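Probable amidase (Thermus thermophilus, PDB 2DC0) is probably an amidase, a member of the amidase signature family whose alpha/beta fold is built around a large mixed beta sheet. Local coordinates at residues 132-144 against 357-369. Sequence-based numbering, arbitrary orientation.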
loop_
_atom_site.group_PDB
_atom_site.type_symbol
_atom_site.label_atom_id
_atom_site.label_comp_id
_atom_site.label_asym_id
_atom_site.label_seq_id
_atom_site.Cartn_x
_atom_site.Cartn_y
_atom_site.Cartn_z
ATOM N N GLY A 132 7.338 -35.056 -9.517
ATOM C CA GLY A 132 8.315 -35.650 -8.633
ATOM C C GLY A 132 8.895 -34.460 -7.892
ATOM O O GLY A 132 8.863 -33.349 -8.407
ATOM N N PRO A 133 9.445 -34.649 -6.692
ATOM C CA PRO A 133 9.999 -33.511 -5.959
ATOM C C PRO A 133 11.265 -32.904 -6.547
ATOM O O PRO A 133 12.072 -33.593 -7.174
ATOM C CB PRO A 133 10.237 -34.088 -4.568
ATOM C CG PRO A 133 10.622 -35.516 -4.876
ATOM C CD PRO A 133 9.617 -35.905 -5.938
ATOM N N VAL A 134 11.413 -31.598 -6.366
ATOM C CA VAL A 134 12.620 -30.919 -6.808
ATOM C C VAL A 134 13.479 -31.065 -5.564
ATOM O O VAL A 134 13.035 -30.736 -4.461
ATOM C CB VAL A 134 12.384 -29.423 -7.101
ATOM C CG1 VAL A 134 13.720 -28.741 -7.427
ATOM C CG2 VAL A 134 11.431 -29.268 -8.277
ATOM N N ARG A 135 14.692 -31.576 -5.741
ATOM C CA ARG A 135 15.595 -31.815 -4.626
ATOM C C ARG A 135 16.630 -30.720 -4.453
ATOM O O ARG A 135 17.172 -30.191 -5.425
ATOM C CB ARG A 135 16.285 -33.177 -4.809
ATOM C CG ARG A 135 15.291 -34.333 -4.870
ATOM C CD ARG A 135 15.920 -35.680 -5.245
ATOM N NE ARG A 135 14.903 -36.731 -5.191
ATOM C CZ ARG A 135 14.477 -37.302 -4.064
ATOM N NH1 ARG A 135 14.991 -36.941 -2.900
ATOM N NH2 ARG A 135 13.505 -38.206 -4.091
ATOM N N ASN A 136 16.888 -30.387 -3.192
ATOM C CA ASN A 136 17.843 -29.358 -2.826
ATOM C C ASN A 136 19.188 -29.559 -3.510
ATOM O O ASN A 136 19.697 -30.678 -3.586
ATOM C CB ASN A 136 18.019 -29.346 -1.307
ATOM C CG ASN A 136 18.816 -28.159 -0.829
ATOM O OD1 ASN A 136 20.027 -28.079 -1.044
ATOM N ND2 ASN A 136 18.140 -27.224 -0.174
ATOM N N ALA A 137 19.766 -28.463 -3.992
ATOM C CA ALA A 137 21.047 -28.498 -4.686
ATOM C C ALA A 137 22.192 -29.048 -3.834
ATOM O O ALA A 137 23.068 -29.736 -4.343
ATOM C CB ALA A 137 21.397 -27.092 -5.178
ATOM N N VAL A 138 22.181 -28.743 -2.540
ATOM C CA VAL A 138 23.244 -29.195 -1.644
ATOM C C VAL A 138 23.050 -30.608 -1.096
ATOM O O VAL A 138 24.012 -31.368 -0.956
ATOM C CB VAL A 138 23.410 -28.217 -0.460
ATOM C CG1 VAL A 138 24.484 -28.719 0.495
ATOM C CG2 VAL A 138 23.783 -26.836 -0.986
ATOM N N ASP A 139 21.809 -30.961 -0.792
ATOM C CA ASP A 139 21.496 -32.277 -0.247
ATOM C C ASP A 139 20.168 -32.727 -0.848
ATOM O O ASP A 139 19.113 -32.195 -0.504
ATOM C CB ASP A 139 21.395 -32.167 1.282
ATOM C CG ASP A 139 21.114 -33.491 1.959
ATOM O OD1 ASP A 139 20.712 -34.444 1.262
ATOM O OD2 ASP A 139 21.284 -33.568 3.201
ATOM N N PRO A 140 20.204 -33.721 -1.755
ATOM C CA PRO A 140 19.005 -34.244 -2.416
ATOM C C PRO A 140 17.959 -34.866 -1.491
ATOM O O PRO A 140 16.853 -35.178 -1.932
ATOM C CB PRO A 140 19.578 -35.242 -3.421
ATOM C CG PRO A 140 20.788 -35.766 -2.703
ATOM C CD PRO A 140 21.393 -34.503 -2.143
ATOM N N SER A 141 18.297 -35.038 -0.215
ATOM C CA SER A 141 17.351 -35.604 0.746
ATOM C C SER A 141 16.551 -34.481 1.395
ATOM O O SER A 141 15.583 -34.734 2.112
ATOM C CB SER A 141 18.087 -36.408 1.835
ATOM O OG SER A 141 18.889 -35.566 2.654
ATOM N N ARG A 142 16.966 -33.240 1.141
ATOM C CA ARG A 142 16.299 -32.063 1.709
ATOM C C ARG A 142 15.445 -31.350 0.660
ATOM O O ARG A 142 15.678 -31.475 -0.546
ATOM C CB ARG A 142 17.330 -31.065 2.257
ATOM C CG ARG A 142 18.297 -31.603 3.323
ATOM C CD ARG A 142 17.581 -32.038 4.595
ATOM N NE ARG A 142 18.498 -32.408 5.674
ATOM C CZ ARG A 142 18.989 -31.562 6.583
ATOM N NH1 ARG A 142 18.661 -30.278 6.553
ATOM N NH2 ARG A 142 19.791 -32.003 7.545
ATOM N N GLN A 143 14.461 -30.593 1.132
ATOM C CA GLN A 143 13.566 -29.852 0.252
ATOM C C GLN A 143 14.295 -28.744 -0.504
ATOM O O GLN A 143 15.137 -28.039 0.056
ATOM C CB GLN A 143 12.421 -29.208 1.054
ATOM C CG GLN A 143 11.559 -30.179 1.875
ATOM C CD GLN A 143 10.447 -29.468 2.647
ATOM O OE1 GLN A 143 10.647 -28.374 3.171
ATOM N NE2 GLN A 143 9.282 -30.102 2.740
ATOM N N ALA A 144 13.979 -28.612 -1.794
ATOM C CA ALA A 144 14.547 -27.547 -2.607
ATOM C C ALA A 144 13.698 -26.349 -2.205
ATOM O O ALA A 144 14.062 -25.194 -2.428
ATOM C CB ALA A 144 14.352 -27.844 -4.087
ATOM N N PRO A 357 13.625 -19.879 9.140
ATOM C CA PRO A 357 13.905 -20.122 10.561
ATOM C C PRO A 357 14.852 -21.292 10.786
ATOM O O PRO A 357 15.431 -21.436 11.865
ATOM C CB PRO A 357 12.527 -20.415 11.131
ATOM C CG PRO A 357 11.897 -21.202 9.999
ATOM C CD PRO A 357 12.274 -20.359 8.789
ATOM N N LEU A 358 15.005 -22.110 9.753
ATOM C CA LEU A 358 15.834 -23.304 9.815
ATOM C C LEU A 358 16.382 -23.650 8.434
ATOM O O LEU A 358 15.893 -23.152 7.418
ATOM C CB LEU A 358 14.972 -24.490 10.277
ATOM C CG LEU A 358 14.229 -24.423 11.618
ATOM C CD1 LEU A 358 12.972 -25.269 11.538
ATOM C CD2 LEU A 358 15.145 -24.897 12.734
ATOM N N PRO A 359 17.420 -24.504 8.381
ATOM C CA PRO A 359 17.951 -24.874 7.069
ATOM C C PRO A 359 16.884 -25.747 6.415
ATOM O O PRO A 359 15.965 -26.216 7.092
ATOM C CB PRO A 359 19.219 -25.654 7.415
ATOM C CG PRO A 359 18.879 -26.266 8.749
ATOM C CD PRO A 359 18.210 -25.115 9.464
ATOM N N ALA A 360 16.990 -25.946 5.105
ATOM C CA ALA A 360 16.025 -26.772 4.381
ATOM C C ALA A 360 15.870 -28.117 5.086
ATOM O O ALA A 360 16.849 -28.818 5.324
ATOM C CB ALA A 360 16.496 -26.978 2.944
ATOM N N PRO A 361 14.630 -28.495 5.428
ATOM C CA PRO A 361 14.377 -29.768 6.113
ATOM C C PRO A 361 14.199 -30.966 5.172
ATOM O O PRO A 361 14.044 -30.806 3.960
ATOM C CB PRO A 361 13.106 -29.473 6.899
ATOM C CG PRO A 361 12.347 -28.611 5.958
ATOM C CD PRO A 361 13.404 -27.677 5.362
ATOM N N PRO A 362 14.240 -32.191 5.725
ATOM C CA PRO A 362 14.071 -33.398 4.914
ATOM C C PRO A 362 12.734 -33.386 4.174
ATOM O O PRO A 362 11.748 -32.805 4.649
ATOM C CB PRO A 362 14.125 -34.520 5.949
ATOM C CG PRO A 362 15.083 -33.984 6.961
ATOM C CD PRO A 362 14.655 -32.531 7.098
ATOM N N LEU A 363 12.697 -34.025 3.010
ATOM C CA LEU A 363 11.456 -34.095 2.251
ATOM C C LEU A 363 10.431 -34.759 3.171
ATOM O O LEU A 363 10.788 -35.640 3.946
ATOM C CB LEU A 363 11.655 -34.945 0.991
ATOM C CG LEU A 363 12.603 -34.340 -0.054
ATOM C CD1 LEU A 363 12.997 -35.380 -1.090
ATOM C CD2 LEU A 363 11.909 -33.155 -0.713
ATOM N N GLY A 364 9.180 -34.309 3.105
ATOM C CA GLY A 364 8.128 -34.895 3.923
ATOM C C GLY A 364 7.972 -34.347 5.331
ATOM O O GLY A 364 7.105 -34.802 6.076
ATOM N N THR A 365 8.794 -33.374 5.706
ATOM C CA THR A 365 8.724 -32.796 7.049
ATOM C C THR A 365 7.517 -31.868 7.176
ATOM O O THR A 365 7.478 -30.793 6.578
ATOM C CB THR A 365 10.001 -32.011 7.375
ATOM O OG1 THR A 365 11.138 -32.856 7.168
ATOM C CG2 THR A 365 9.994 -31.548 8.817
ATOM N N GLU A 366 6.539 -32.282 7.971
ATOM C CA GLU A 366 5.328 -31.496 8.142
ATOM C C GLU A 366 5.343 -30.584 9.359
ATOM O O GLU A 366 4.607 -29.605 9.405
ATOM C CB GLU A 366 4.126 -32.431 8.193
ATOM C CG GLU A 366 4.017 -33.298 6.952
ATOM C CD GLU A 366 2.785 -34.163 6.965
ATOM O OE1 GLU A 366 2.574 -34.869 7.973
ATOM O OE2 GLU A 366 2.037 -34.141 5.966
ATOM N N GLU A 367 6.170 -30.911 10.344
ATOM C CA GLU A 367 6.280 -30.094 11.542
ATOM C C GLU A 367 7.747 -29.869 11.834
ATOM O O GLU A 367 8.575 -30.742 11.582
ATOM C CB GLU A 367 5.638 -30.777 12.749
ATOM C CG GLU A 367 4.161 -31.065 12.619
ATOM C CD GLU A 367 3.502 -31.291 13.975
ATOM O OE1 GLU A 367 3.944 -32.195 14.715
ATOM O OE2 GLU A 367 2.546 -30.554 14.300
ATOM N N VAL A 368 8.067 -28.701 12.375
ATOM C CA VAL A 368 9.445 -28.381 12.695
ATOM C C VAL A 368 9.590 -27.854 14.114
ATOM O O VAL A 368 8.604 -27.538 14.785
ATOM C CB VAL A 368 10.007 -27.334 11.719
ATOM C CG1 VAL A 368 9.896 -27.851 10.295
ATOM C CG2 VAL A 368 9.249 -26.013 11.875
ATOM N N GLU A 369 10.835 -27.758 14.557
ATOM C CA GLU A 369 11.148 -27.279 15.891
ATOM C C GLU A 369 11.689 -25.855 15.881
ATOM O O GLU A 369 12.788 -25.609 15.388
ATOM C CB GLU A 369 12.183 -28.199 16.548
ATOM C CG GLU A 369 11.597 -29.259 17.461
ATOM C CD GLU A 369 10.847 -28.652 18.631
ATOM O OE1 GLU A 369 11.442 -27.829 19.363
ATOM O OE2 GLU A 369 9.661 -28.997 18.816
HETATM O O HOH W 1 6.643 -30.064 4.140
#
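Arg142 and Pro362 pair as a single beta bridge joining two loops of the amidase fold, the one before helix 149-157 and the proline-rich one leading to strand 367-370. Two backbone hydrogen bonds define it: Gln143 N to Pro361 O, nearly straight at 168° and 2.9 Å, and Leu363 N to Ser141 O at 3.1 Å.

The Arg142 chain, bent at chi2 (-63°), runs side by side with the Pro362 ring, which places ring atom CD over one face of the guanidinium. At the guanidinium edge, near its plane, NH1 gives a 2.6 Å hydrogen bond to Ala360 O, while NH2 forms a salt bridge with Glu404.

Gln143 crosses Pro361, its OE1 lying 3.3 Å from ring atom CG. Its amide is held at both ends, OE1 by His377 and NE2 by Glu127, and a water links NE2 to Thr365 O.

Asn136 ND2 bonds to Gln143 O with that oxygen in the amide plane, and meets Ala360 CB at 3.5 Å.

Leu363 splits its branches: CD2 packs on Gln143 CA at 3.8 Å, whereas CD1 lies 3.1 Å from Arg135 NH1, the nitrogen that donates to Pro140 O.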